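Long-range contacts in beta-L-arabinobiosidase (Bacteroides thetaiotaomicron, PDB 5MQR), which probably hydrolyses glycosidic bonds of plant pectin as a beta-L-arabinobiosidase, and may also have exo-alpha-sialidase activity: residues S617-K622 with C1055-L1060; H1064-L1069 with I1085-K1090; P102-L107 with P119-P124. All coordinates share one frame; numbering follows the deposited sequence.

From the N terminus, interaction 3 (102-107 with 119-124) comes first, closing an 11-residue connection between two neighbouring strands of the N-terminal beta propeller. Interaction 1 spans far more: 432 residues, far richer in helix than in strand, separate 617-622 from 1055-1060, and the contact ties the loop after strand 600-610 to the C-terminal sheet. Interaction 2 follows, closing a 15-residue connection between strands 1064-1071 and 1082-1087 of that sheet. The three run in series; none encloses or crosses another. Interactions 1 and 2 have centres about 7 Å apart and touch through adjacent strands, whereas the centre of interaction 3 lies about 51 Å or more from theirs.

Interaction 1 (S617-K622 with C1055-L1060); sequences SSAFLK and CLDNVL
Ser618 and Asn1058 bring the two backbones closest, CA to CA 4.2 Å, where the loop between strand 600-610 and helix 627-636 is held against strand 1053-1061, in the sheet of the glycosyl hydrolase family 65 C-terminal domain, at a G1 beta bulge: Asn1058, with positive phi, and Val1059 both face Leu1066 on the next strand. The side chain of Asp1057 carries most of the contact, its carboxylate accepting three consecutive backbone N-H groups of the loop. Ala619 N reaches Asp1057 OD1 at 3.1 Å from the syn side, 30° out of the carboxylate plane. Phe620 N uses the syn lone pair of Asp1057 OD2 at 2.8 Å, while Leu621 N meets the same oxygen at 2.9 Å from the anti side. Asp1057 OD1 also takes Asn1058 N, at 2.9 Å and on the same face of the plane as Ala619 N, and is bonded by the hydroxyl of Thr1067. Five donors on a buried carboxylate fix its rotation and would probably stabilise its ionised form. Beside it, Ser618 OG stands anti to its own backbone N (chi1 -165°) and donates to Leu621 O within the same loop. Leu621 itself points at the strand, and its CG and CD1 rest on the sulfur of Cys1055, while Leu660 and Glu662 of the flanking strand touch its side chain. At the far end, the Ser617 hydroxyl donates to the Asn1058 side-chain amide, OG lying in the carbonyl plane on a lone pair of Asn1058 OD1 at 2.6 Å.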
ATOM      1  N   SER A 617      -8.572  11.151  -5.709  1.00 25.84           N
ATOM      2  CA  SER A 617      -7.219  11.684  -5.622  1.00 26.30           C
ATOM      3  C   SER A 617      -6.397  11.048  -4.453  1.00 25.78           C
ATOM      4  O   SER A 617      -5.159  11.216  -4.392  1.00 26.77           O
ATOM      5  CB  SER A 617      -7.329  13.218  -5.481  1.00 27.38           C
ATOM      6  OG  SER A 617      -8.414  13.578  -4.586  1.00 27.89           O
ATOM      7  N   SER A 618      -7.081  10.346  -3.539  1.00 24.09           N
ATOM      8  CA  SER A 618      -6.466   9.629  -2.424  1.00 23.38           C
ATOM      9  C   SER A 618      -6.052   8.228  -2.857  1.00 23.89           C
ATOM     10  O   SER A 618      -6.859   7.477  -3.328  1.00 23.61           O
ATOM     11  CB  SER A 618      -7.447   9.522  -1.260  1.00 23.16           C
ATOM     12  OG  SER A 618      -6.788   9.151  -0.047  1.00 23.21           O
ATOM     13  N   ALA A 619      -4.789   7.873  -2.669  1.00 24.11           N
ATOM     14  CA  ALA A 619      -4.244   6.628  -3.214  1.00 24.17           C
ATOM     15  C   ALA A 619      -4.496   5.379  -2.350  1.00 24.06           C
ATOM     16  O   ALA A 619      -4.654   4.300  -2.894  1.00 25.06           O
ATOM     17  CB  ALA A 619      -2.742   6.804  -3.470  1.00 24.28           C
ATOM     18  N   PHE A 620      -4.463   5.524  -1.027  1.00 23.58           N
ATOM     19  CA  PHE A 620      -4.638   4.422  -0.079  1.00 23.63           C
ATOM     20  C   PHE A 620      -5.851   4.652   0.822  1.00 24.53           C
ATOM     21  O   PHE A 620      -6.706   3.763   0.948  1.00 26.70           O
ATOM     22  CB  PHE A 620      -3.366   4.215   0.747  1.00 23.43           C
ATOM     23  CG  PHE A 620      -2.199   3.763  -0.066  1.00 23.55           C
ATOM     24  CD1 PHE A 620      -1.496   4.672  -0.875  1.00 23.91           C
ATOM     25  CD2 PHE A 620      -1.817   2.425  -0.079  1.00 23.50           C
ATOM     26  CE1 PHE A 620      -0.432   4.264  -1.660  1.00 23.42           C
ATOM     27  CE2 PHE A 620      -0.756   2.011  -0.867  1.00 23.57           C
ATOM     28  CZ  PHE A 620      -0.072   2.935  -1.664  1.00 24.10           C
ATOM     29  N   LEU A 621      -5.979   5.836   1.419  1.00 23.29           N
ATOM     30  CA  LEU A 621      -7.102   6.102   2.321  1.00 22.82           C
ATOM     31  C   LEU A 621      -8.348   6.540   1.565  1.00 23.52           C
ATOM     32  O   LEU A 621      -8.254   7.178   0.509  1.00 22.73           O
ATOM     33  CB  LEU A 621      -6.715   7.189   3.343  1.00 22.63           C
ATOM     34  CG  LEU A 621      -5.442   6.905   4.161  1.00 21.69           C
ATOM     35  CD1 LEU A 621      -5.178   8.032   5.149  1.00 22.13           C
ATOM     36  CD2 LEU A 621      -5.505   5.559   4.880  1.00 21.22           C
ATOM     37  N   LYS A 622      -9.509   6.198   2.124  1.00 23.87           N
ATOM     38  CA  LYS A 622     -10.790   6.579   1.565  1.00 25.13           C
ATOM     39  C   LYS A 622     -11.646   7.272   2.613  1.00 24.62           C
ATOM     40  O   LYS A 622     -11.684   6.870   3.781  1.00 22.70           O
ATOM     41  CB  LYS A 622     -11.516   5.344   1.015  1.00 27.30           C
ATOM     42  CG  LYS A 622     -10.781   4.633  -0.150  1.00 29.15           C
ATOM     43  CD  LYS A 622     -10.741   5.490  -1.416  1.00 31.42           C
ATOM     44  CE  LYS A 622      -9.434   5.350  -2.224  1.00 33.90           C
ATOM     45  NZ  LYS A 622      -9.501   6.178  -3.495  1.00 35.18           N
ATOM     46  N   CYS A1055      -0.411   7.300   7.829  1.00 20.72           N
ATOM     47  CA  CYS A1055      -0.490   7.771   6.459  1.00 20.82           C
ATOM     48  C   CYS A1055      -1.167   9.115   6.362  1.00 20.17           C
ATOM     49  O   CYS A1055      -2.194   9.339   6.975  1.00 19.63           O
ATOM     50  CB  CYS A1055      -1.252   6.741   5.613  1.00 21.00           C
ATOM     51  SG  CYS A1055      -1.594   7.283   3.932  1.00 21.79           S
ATOM     52  N   LEU A1056      -0.565  10.006   5.596  1.00 20.37           N
ATOM     53  CA  LEU A1056      -1.220  11.233   5.167  1.00 20.39           C
ATOM     54  C   LEU A1056      -1.412  11.134   3.675  1.00 19.94           C
ATOM     55  O   LEU A1056      -0.477  10.946   2.935  1.00 19.81           O
ATOM     56  CB  LEU A1056      -0.396  12.463   5.498  1.00 20.67           C
ATOM     57  CG  LEU A1056      -1.030  13.802   5.102  1.00 20.78           C
ATOM     58  CD1 LEU A1056      -2.204  14.157   6.012  1.00 20.83           C
ATOM     59  CD2 LEU A1056       0.027  14.896   5.140  1.00 21.29           C
ATOM     60  N   ASP A1057      -2.648  11.286   3.245  1.00 20.98           N
ATOM     61  CA  ASP A1057      -3.041  11.030   1.870  1.00 21.38           C
ATOM     62  C   ASP A1057      -3.915  12.164   1.387  1.00 21.42           C
ATOM     63  O   ASP A1057      -4.387  12.997   2.171  1.00 21.37           O
ATOM     64  CB  ASP A1057      -3.828   9.732   1.831  1.00 21.73           C
ATOM     65  CG  ASP A1057      -3.671   8.967   0.537  1.00 22.38           C
ATOM     66  OD1 ASP A1057      -3.232   9.507  -0.500  1.00 22.71           O
ATOM     67  OD2 ASP A1057      -4.018   7.777   0.564  1.00 23.25           O
ATOM     68  N   ASN A1058      -4.133  12.167   0.082  1.00 21.58           N
ATOM     69  CA  ASN A1058      -5.009  13.110  -0.583  1.00 21.84           C
ATOM     70  C   ASN A1058      -4.516  14.545  -0.409  1.00 21.72           C
ATOM     71  O   ASN A1058      -5.331  15.466  -0.370  1.00 22.14           O
ATOM     72  CB  ASN A1058      -6.469  12.974  -0.085  1.00 22.00           C
ATOM     73  CG  ASN A1058      -7.491  13.490  -1.097  1.00 21.88           C
ATOM     74  OD1 ASN A1058      -7.247  13.469  -2.289  1.00 23.15           O
ATOM     75  ND2 ASN A1058      -8.621  13.952  -0.623  1.00 21.81           N
ATOM     76  N   VAL A1059      -3.200  14.735  -0.345  1.00 21.15           N
ATOM     77  CA  VAL A1059      -2.657  16.075  -0.168  1.00 21.48           C
ATOM     78  C   VAL A1059      -2.538  16.725  -1.551  1.00 21.95           C
ATOM     79  O   VAL A1059      -1.903  16.145  -2.452  1.00 22.35           O
ATOM     80  CB  VAL A1059      -1.265  16.037   0.495  1.00 21.66           C
ATOM     81  CG1 VAL A1059      -0.646  17.439   0.556  1.00 21.98           C
ATOM     82  CG2 VAL A1059      -1.339  15.426   1.884  1.00 21.77           C
ATOM     83  N   LEU A1060      -3.116  17.913  -1.730  1.00 21.77           N
ATOM     84  CA  LEU A1060      -2.897  18.685  -2.955  1.00 22.02           C
ATOM     85  C   LEU A1060      -1.719  19.601  -2.736  1.00 22.30           C
ATOM     86  O   LEU A1060      -1.796  20.567  -1.985  1.00 22.18           O
ATOM     87  CB  LEU A1060      -4.130  19.488  -3.355  1.00 22.31           C
ATOM     88  CG  LEU A1060      -4.108  20.126  -4.760  1.00 22.91           C
ATOM     89  CD1 LEU A1060      -3.919  19.067  -5.851  1.00 22.94           C
ATOM     90  CD2 LEU A1060      -5.408  20.880  -4.983  1.00 22.89           C
TER

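Interaction 2 (H1064-L1069 with I1085-K1090); sequences HNLTIL and IFVNGK
His1064 and Val1087 meet near the end of an antiparallel strand pair; the axes of 1064-1069 and 1085-1087 run at 165° between their N-to-C directions and approach to 4.6 Å. The imidazole touches with its CD2, 3.6 Å from Val1087 CG1, and its plane lies only 7° from that of the Asn1088 amide, whose ND2 is the next neighbour of CD2; ND1 is held by His1062 O. At Asn1065 the backbone is gripped by Asn1088 twice. Asn1065 N donates to Asn1088 OD1 at 2.8 Å, almost head-on to the amide carbonyl, and Asn1065 O accepts Asn1088 N at the same length, so a side chain stands in for a backbone carbonyl where the strand gives way to the type I' turn of Val1087-Lys1090. A water donates to Asn1065 O and Thr1067 OG1 and accepts from Gly1089 N, lashing the turn to the strand. Leu1066, in a non-hydrogen-bonded pair with Val1087, lies alongside it, Leu1066 CD2 against Val1087 CG2 at 3.9 Å. Thr1067 and Phe1086 form the hydrogen-bonded pair: Thr1067 N donates to Phe1086 O at 3.0 Å and Phe1086 N to Thr1067 O at 2.8 Å, while Thr1067 OG1 turns to Asp1057. Ile1068 pairs with Ile1085. Leu1069, with CG between backbone N and carbonyl carbon (chi1 66°), brings CD2 to 3.8 Å from Phe1086 CE1. The Phe1086 ring also meets that of Phe620. Strand 1064-1071 thus lies between strands 1053-1061 and 1082-1087 of a five-stranded antiparallel sheet; Ile1040 and Ile1042 of strand 1040-1042 cover the face bearing Leu1066, Ile1068, Ile1085 and Val1087.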
ATOM      1  N   HIS A1064      -0.251  18.335  -7.633  1.00 24.81           N
ATOM      2  CA  HIS A1064      -0.118  16.883  -7.585  1.00 24.20           C
ATOM      3  C   HIS A1064      -0.754  16.378  -6.304  1.00 22.86           C
ATOM      4  O   HIS A1064      -0.867  17.123  -5.344  1.00 22.51           O
ATOM      5  CB  HIS A1064       1.357  16.511  -7.607  1.00 24.83           C
ATOM      6  CG  HIS A1064       1.997  16.735  -8.936  1.00 26.11           C
ATOM      7  ND1 HIS A1064       2.303  17.996  -9.414  1.00 27.08           N
ATOM      8  CD2 HIS A1064       2.359  15.862  -9.906  1.00 26.41           C
ATOM      9  CE1 HIS A1064       2.838  17.887 -10.617  1.00 27.53           C
ATOM     10  NE2 HIS A1064       2.886  16.604 -10.936  1.00 27.38           N
ATOM     11  N   ASN A1065      -1.178  15.127  -6.306  1.00 22.16           N
ATOM     12  CA  ASN A1065      -1.780  14.493  -5.137  1.00 22.60           C
ATOM     13  C   ASN A1065      -0.733  13.666  -4.401  1.00 22.69           C
ATOM     14  O   ASN A1065      -0.236  12.702  -4.975  1.00 23.06           O
ATOM     15  CB  ASN A1065      -2.946  13.601  -5.556  1.00 22.54           C
ATOM     16  CG  ASN A1065      -4.071  14.396  -6.200  1.00 22.63           C
ATOM     17  OD1 ASN A1065      -4.580  15.348  -5.615  1.00 22.36           O
ATOM     18  ND2 ASN A1065      -4.439  14.028  -7.402  1.00 22.48           N
ATOM     19  N   LEU A1066      -0.378  14.035  -3.162  1.00 22.43           N
ATOM     20  CA  LEU A1066       0.679  13.309  -2.449  1.00 22.58           C
ATOM     21  C   LEU A1066       0.139  12.403  -1.398  1.00 22.05           C
ATOM     22  O   LEU A1066      -0.914  12.661  -0.794  1.00 22.16           O
ATOM     23  CB  LEU A1066       1.738  14.224  -1.796  1.00 23.42           C
ATOM     24  CG  LEU A1066       2.442  15.318  -2.595  1.00 24.32           C
ATOM     25  CD1 LEU A1066       3.666  15.863  -1.842  1.00 25.45           C
ATOM     26  CD2 LEU A1066       2.845  14.868  -3.957  1.00 24.51           C
ATOM     27  N   THR A1067       0.904  11.345  -1.170  1.00 22.03           N
ATOM     28  CA  THR A1067       0.675  10.419  -0.071  1.00 22.15           C
ATOM     29  C   THR A1067       1.988  10.207   0.643  1.00 22.05           C
ATOM     30  O   THR A1067       3.010  10.011   0.004  1.00 22.54           O
ATOM     31  CB  THR A1067       0.223   9.055  -0.594  1.00 21.73           C
ATOM     32  OG1 THR A1067      -0.821   9.255  -1.534  1.00 21.79           O
ATOM     33  CG2 THR A1067      -0.230   8.155   0.515  1.00 21.45           C
ATOM     34  N   ILE A1068       1.960  10.237   1.961  1.00 21.93           N
ATOM     35  CA  ILE A1068       3.139   9.916   2.751  1.00 21.94           C
ATOM     36  C   ILE A1068       2.699   8.845   3.719  1.00 21.34           C
ATOM     37  O   ILE A1068       1.739   9.027   4.448  1.00 20.39           O
ATOM     38  CB  ILE A1068       3.645  11.134   3.566  1.00 22.24           C
ATOM     39  CG1 ILE A1068       4.059  12.274   2.631  1.00 22.54           C
ATOM     40  CG2 ILE A1068       4.781  10.722   4.501  1.00 22.46           C
ATOM     41  CD1 ILE A1068       4.104  13.626   3.303  1.00 23.06           C
ATOM     42  N   LEU A1069       3.428   7.747   3.730  1.00 21.59           N
ATOM     43  CA  LEU A1069       3.105   6.674   4.602  1.00 22.23           C
ATOM     44  C   LEU A1069       4.302   5.959   5.177  1.00 21.89           C
ATOM     45  O   LEU A1069       5.415   5.988   4.635  1.00 22.28           O
ATOM     46  CB  LEU A1069       2.172   5.688   3.901  1.00 22.91           C
ATOM     47  CG  LEU A1069       2.627   4.857   2.700  1.00 23.62           C
ATOM     48  CD1 LEU A1069       3.449   3.632   3.119  1.00 23.46           C
ATOM     49  CD2 LEU A1069       1.390   4.428   1.904  1.00 23.35           C
ATOM     50  N   ILE A1085       6.732   7.884  -0.184  1.00 24.80           N
ATOM     51  CA  ILE A1085       6.042   9.033  -0.741  1.00 24.75           C
ATOM     52  C   ILE A1085       5.466   8.608  -2.081  1.00 24.69           C
ATOM     53  O   ILE A1085       6.184   8.015  -2.888  1.00 24.14           O
ATOM     54  CB  ILE A1085       7.002  10.190  -1.011  1.00 24.89           C
ATOM     55  CG1 ILE A1085       7.600  10.664   0.314  1.00 25.63           C
ATOM     56  CG2 ILE A1085       6.288  11.342  -1.741  1.00 24.77           C
ATOM     57  CD1 ILE A1085       8.773  11.608   0.143  1.00 26.06           C
ATOM     58  N   PHE A1086       4.193   8.934  -2.314  1.00 24.18           N
ATOM     59  CA  PHE A1086       3.575   8.709  -3.606  1.00 24.45           C
ATOM     60  C   PHE A1086       3.142  10.046  -4.198  1.00 24.31           C
ATOM     61  O   PHE A1086       2.697  10.937  -3.487  1.00 22.98           O
ATOM     62  CB  PHE A1086       2.382   7.745  -3.511  1.00 24.44           C
ATOM     63  CG  PHE A1086       2.748   6.346  -3.064  1.00 25.11           C
ATOM     64  CD1 PHE A1086       3.035   6.075  -1.729  1.00 25.15           C
ATOM     65  CD2 PHE A1086       2.769   5.279  -3.978  1.00 25.68           C
ATOM     66  CE1 PHE A1086       3.374   4.786  -1.307  1.00 25.37           C
ATOM     67  CE2 PHE A1086       3.116   3.986  -3.568  1.00 25.66           C
ATOM     68  CZ  PHE A1086       3.409   3.736  -2.221  1.00 25.60           C
ATOM     69  N   VAL A1087       3.289  10.146  -5.516  1.00 24.98           N
ATOM     70  CA  VAL A1087       2.774  11.244  -6.323  1.00 25.65           C
ATOM     71  C   VAL A1087       1.746  10.648  -7.292  1.00 25.70           C
ATOM     72  O   VAL A1087       2.097   9.789  -8.102  1.00 26.78           O
ATOM     73  CB  VAL A1087       3.917  11.909  -7.109  1.00 25.81           C
ATOM     74  CG1 VAL A1087       3.401  13.023  -8.024  1.00 25.96           C
ATOM     75  CG2 VAL A1087       4.966  12.412  -6.136  1.00 26.68           C
ATOM     76  N   ASN A1088       0.497  11.100  -7.208  1.00 25.83           N
ATOM     77  CA  ASN A1088      -0.618  10.552  -7.996  1.00 26.32           C
ATOM     78  C   ASN A1088      -0.613   9.034  -8.008  1.00 26.20           C
ATOM     79  O   ASN A1088      -0.770   8.398  -9.050  1.00 26.98           O
ATOM     80  CB  ASN A1088      -0.598  11.127  -9.407  1.00 26.74           C
ATOM     81  CG  ASN A1088      -0.687  12.648  -9.404  1.00 27.72           C
ATOM     82  OD1 ASN A1088      -1.090  13.266  -8.421  1.00 26.85           O
ATOM     83  ND2 ASN A1088      -0.287  13.256 -10.496  1.00 28.88           N
ATOM     84  N   GLY A1089      -0.414   8.470  -6.821  1.00 26.40           N
ATOM     85  CA  GLY A1089      -0.401   7.034  -6.617  1.00 26.63           C
ATOM     86  C   GLY A1089       0.782   6.253  -7.131  1.00 26.78           C
ATOM     87  O   GLY A1089       0.746   5.031  -7.093  1.00 26.75           O
ATOM     88  N   LYS A1090       1.817   6.933  -7.616  1.00 28.17           N
ATOM     89  CA  LYS A1090       3.055   6.285  -8.064  1.00 30.01           C
ATOM     90  C   LYS A1090       4.156   6.640  -7.076  1.00 29.88           C
ATOM     91  O   LYS A1090       4.332   7.825  -6.716  1.00 29.27           O
ATOM     92  CB  LYS A1090       3.425   6.750  -9.471  1.00 31.89           C
ATOM     93  CG  LYS A1090       2.388   6.389 -10.531  1.00 35.59           C
ATOM     94  CD  LYS A1090       2.309   4.871 -10.753  1.00 37.27           C
ATOM     95  CE  LYS A1090       1.405   4.487 -11.931  1.00 39.56           C
ATOM     96  NZ  LYS A1090       0.841   3.090 -11.770  1.00 39.79           N
TER
HETATM   97  O   HOH W   1      -0.405   9.973  -4.242  1.00 19.13           O

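Interaction 3 (P102-L107 with P119-P124); sequences PSQTFL and PEIVFP
Gln104 reaches across to Phe123 and Ile121 from the start of strand 104-110. Its CB sits 3.3 Å from Phe123 O, and CG, placed between backbone N and carbonyl carbon (chi1 64°), starts an extended chain that crosses the Ile121 side chain at about a right angle. CD and the tip atoms then settle on that aliphatic branch: NE2 is 3.6 Å from Ile121 CG1, while OE1 approaches Ile121 CD1 to 3.8 Å. With an alanine here, Ile121 would probably lose the amide lying across CG1 and CD1, leaving that branch with Phe106 CE1 against CG1 and freer to turn. Ile121 CG1 is also met by Phe106 CE1, at 3.7 Å, and the same ring packs its CD1 against Pro119 CB at 3.5 Å. The backbone pairing is irregular here. Thr105 O accepts both Val122 N, at 2.9 Å and in the carbonyl plane, and Phe123 N, at a longer 3.3 Å and tilted 27° from it. Thr105 N in turn donates to Phe123 O, almost straight at 176°. Past this point the register is shifted by one residue, and Leu107 pairs with Glu120 through two backbone bonds. Val122 and Phe123 both facing Thr105 make a classic beta bulge, set here in the outermost strand of a four-stranded antiparallel sheet (74-83, 86-94, 104-110, 120-123), an arrangement consistent with one blade of the N-terminal beta propeller.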
ATOM      1  N   PRO A 102       2.965 -47.017 -17.284  1.00 31.54           N
ATOM      2  CA  PRO A 102       4.252 -46.562 -16.743  1.00 31.37           C
ATOM      3  C   PRO A 102       4.202 -45.176 -16.101  1.00 29.73           C
ATOM      4  O   PRO A 102       3.167 -44.520 -16.086  1.00 29.33           O
ATOM      5  CB  PRO A 102       5.195 -46.600 -17.970  1.00 31.72           C
ATOM      6  CG  PRO A 102       4.292 -46.484 -19.156  1.00 31.85           C
ATOM      7  CD  PRO A 102       2.990 -47.128 -18.758  1.00 31.92           C
ATOM      8  N   SER A 103       5.332 -44.769 -15.544  1.00 29.03           N
ATOM      9  CA  SER A 103       5.403 -43.597 -14.703  1.00 27.99           C
ATOM     10  C   SER A 103       6.830 -43.101 -14.728  1.00 27.94           C
ATOM     11  O   SER A 103       7.773 -43.913 -14.659  1.00 28.44           O
ATOM     12  CB  SER A 103       4.991 -43.972 -13.270  1.00 27.86           C
ATOM     13  OG  SER A 103       4.851 -42.837 -12.429  1.00 27.39           O
ATOM     14  N   GLN A 104       6.996 -41.786 -14.812  1.00 26.91           N
ATOM     15  CA  GLN A 104       8.318 -41.187 -14.881  1.00 26.94           C
ATOM     16  C   GLN A 104       8.275 -39.762 -14.403  1.00 26.55           C
ATOM     17  O   GLN A 104       7.187 -39.234 -14.168  1.00 26.81           O
ATOM     18  CB  GLN A 104       8.843 -41.214 -16.309  1.00 27.27           C
ATOM     19  CG  GLN A 104       8.030 -40.379 -17.270  1.00 27.12           C
ATOM     20  CD  GLN A 104       8.249 -40.755 -18.721  1.00 27.72           C
ATOM     21  OE1 GLN A 104       8.808 -41.803 -19.044  1.00 28.19           O
ATOM     22  NE2 GLN A 104       7.799 -39.882 -19.614  1.00 27.50           N
ATOM     23  N   THR A 105       9.455 -39.151 -14.285  1.00 26.20           N
ATOM     24  CA  THR A 105       9.598 -37.775 -13.837  1.00 25.64           C
ATOM     25  C   THR A 105      10.262 -36.925 -14.925  1.00 25.46           C
ATOM     26  O   THR A 105      11.267 -37.329 -15.497  1.00 25.94           O
ATOM     27  CB  THR A 105      10.424 -37.746 -12.536  1.00 25.71           C
ATOM     28  OG1 THR A 105       9.729 -38.508 -11.542  1.00 25.89           O
ATOM     29  CG2 THR A 105      10.685 -36.282 -12.023  1.00 25.02           C
ATOM     30  N   PHE A 106       9.664 -35.767 -15.191  1.00 24.90           N
ATOM     31  CA  PHE A 106      10.099 -34.816 -16.221  1.00 25.08           C
ATOM     32  C   PHE A 106      10.802 -33.616 -15.588  1.00 25.31           C
ATOM     33  O   PHE A 106      10.518 -33.265 -14.436  1.00 24.55           O
ATOM     34  CB  PHE A 106       8.910 -34.270 -16.993  1.00 24.35           C
ATOM     35  CG  PHE A 106       8.348 -35.199 -18.033  1.00 24.31           C
ATOM     36  CD1 PHE A 106       9.070 -35.488 -19.187  1.00 24.93           C
ATOM     37  CD2 PHE A 106       7.059 -35.699 -17.911  1.00 23.90           C
ATOM     38  CE1 PHE A 106       8.523 -36.303 -20.189  1.00 25.23           C
ATOM     39  CE2 PHE A 106       6.506 -36.492 -18.898  1.00 24.36           C
ATOM     40  CZ  PHE A 106       7.235 -36.799 -20.044  1.00 24.76           C
ATOM     41  N   LEU A 107      11.702 -32.998 -16.350  1.00 26.08           N
ATOM     42  CA  LEU A 107      12.352 -31.736 -15.971  1.00 26.87           C
ATOM     43  C   LEU A 107      12.299 -30.709 -17.106  1.00 27.91           C
ATOM     44  O   LEU A 107      12.529 -31.056 -18.283  1.00 28.95           O
ATOM     45  CB  LEU A 107      13.817 -31.955 -15.621  1.00 27.33           C
ATOM     46  CG  LEU A 107      14.614 -30.767 -15.081  1.00 27.15           C
ATOM     47  CD1 LEU A 107      14.200 -30.467 -13.640  1.00 26.74           C
ATOM     48  CD2 LEU A 107      16.098 -31.045 -15.171  1.00 27.76           C
ATOM     49  N   PRO A 119       9.872 -30.586 -21.693  1.00 29.11           N
ATOM     50  CA  PRO A 119      10.063 -31.601 -20.648  1.00 29.44           C
ATOM     51  C   PRO A 119      11.030 -32.637 -21.151  1.00 30.42           C
ATOM     52  O   PRO A 119      10.911 -33.089 -22.281  1.00 30.27           O
ATOM     53  CB  PRO A 119       8.680 -32.233 -20.468  1.00 29.20           C
ATOM     54  CG  PRO A 119       7.733 -31.227 -20.995  1.00 29.12           C
ATOM     55  CD  PRO A 119       8.449 -30.345 -21.982  1.00 28.78           C
ATOM     56  N   GLU A 120      11.987 -32.970 -20.309  1.00 31.68           N
ATOM     57  CA  GLU A 120      13.022 -33.925 -20.602  1.00 33.12           C
ATOM     58  C   GLU A 120      12.857 -35.003 -19.527  1.00 32.03           C
ATOM     59  O   GLU A 120      12.722 -34.664 -18.349  1.00 31.31           O
ATOM     60  CB  GLU A 120      14.358 -33.201 -20.448  1.00 35.85           C
ATOM     61  CG  GLU A 120      15.372 -33.404 -21.546  1.00 39.46           C
ATOM     62  CD  GLU A 120      16.729 -32.786 -21.198  1.00 42.04           C
ATOM     63  OE1 GLU A 120      16.765 -31.594 -20.810  1.00 43.86           O
ATOM     64  OE2 GLU A 120      17.753 -33.500 -21.303  1.00 45.12           O
ATOM     65  N   ILE A 121      12.875 -36.282 -19.900  1.00 31.03           N
ATOM     66  CA  ILE A 121      12.763 -37.353 -18.903  1.00 30.49           C
ATOM     67  C   ILE A 121      14.028 -37.346 -18.036  1.00 30.64           C
ATOM     68  O   ILE A 121      15.140 -37.500 -18.550  1.00 32.03           O
ATOM     69  CB  ILE A 121      12.549 -38.743 -19.539  1.00 30.85           C
ATOM     70  CG1 ILE A 121      11.210 -38.793 -20.312  1.00 30.50           C
ATOM     71  CG2 ILE A 121      12.553 -39.843 -18.476  1.00 30.86           C
ATOM     72  CD1 ILE A 121      11.145 -39.884 -21.360  1.00 30.86           C
ATOM     73  N   VAL A 122      13.855 -37.146 -16.732  1.00 29.37           N
ATOM     74  CA  VAL A 122      14.988 -37.015 -15.802  1.00 29.23           C
ATOM     75  C   VAL A 122      15.125 -38.266 -14.914  1.00 29.09           C
ATOM     76  O   VAL A 122      16.228 -38.646 -14.571  1.00 29.08           O
ATOM     77  CB  VAL A 122      14.931 -35.669 -15.025  1.00 28.74           C
ATOM     78  CG1 VAL A 122      13.763 -35.606 -14.045  1.00 28.07           C
ATOM     79  CG2 VAL A 122      16.246 -35.390 -14.325  1.00 29.35           C
ATOM     80  N   PHE A 123      14.007 -38.905 -14.572  1.00 29.00           N
ATOM     81  CA  PHE A 123      14.016 -40.272 -14.044  1.00 29.79           C
ATOM     82  C   PHE A 123      13.032 -41.112 -14.876  1.00 30.39           C
ATOM     83  O   PHE A 123      11.852 -40.796 -14.905  1.00 30.17           O
ATOM     84  CB  PHE A 123      13.661 -40.292 -12.565  1.00 29.38           C
ATOM     85  CG  PHE A 123      14.642 -39.535 -11.699  1.00 29.28           C
ATOM     86  CD1 PHE A 123      15.950 -39.963 -11.584  1.00 29.73           C
ATOM     87  CD2 PHE A 123      14.262 -38.390 -11.015  1.00 28.63           C
ATOM     88  CE1 PHE A 123      16.860 -39.290 -10.802  1.00 29.61           C
ATOM     89  CE2 PHE A 123      15.175 -37.704 -10.225  1.00 28.56           C
ATOM     90  CZ  PHE A 123      16.476 -38.162 -10.121  1.00 29.16           C
ATOM     91  N   PRO A 124      13.524 -42.154 -15.583  1.00 31.48           N
ATOM     92  CA  PRO A 124      12.696 -42.900 -16.511  1.00 32.01           C
ATOM     93  C   PRO A 124      11.924 -44.050 -15.839  1.00 32.69           C
ATOM     94  O   PRO A 124      12.170 -44.349 -14.664  1.00 33.18           O
ATOM     95  CB  PRO A 124      13.740 -43.470 -17.500  1.00 32.53           C
ATOM     96  CG  PRO A 124      14.938 -43.717 -16.678  1.00 32.61           C
ATOM     97  CD  PRO A 124      14.906 -42.696 -15.559  1.00 32.29           C
TER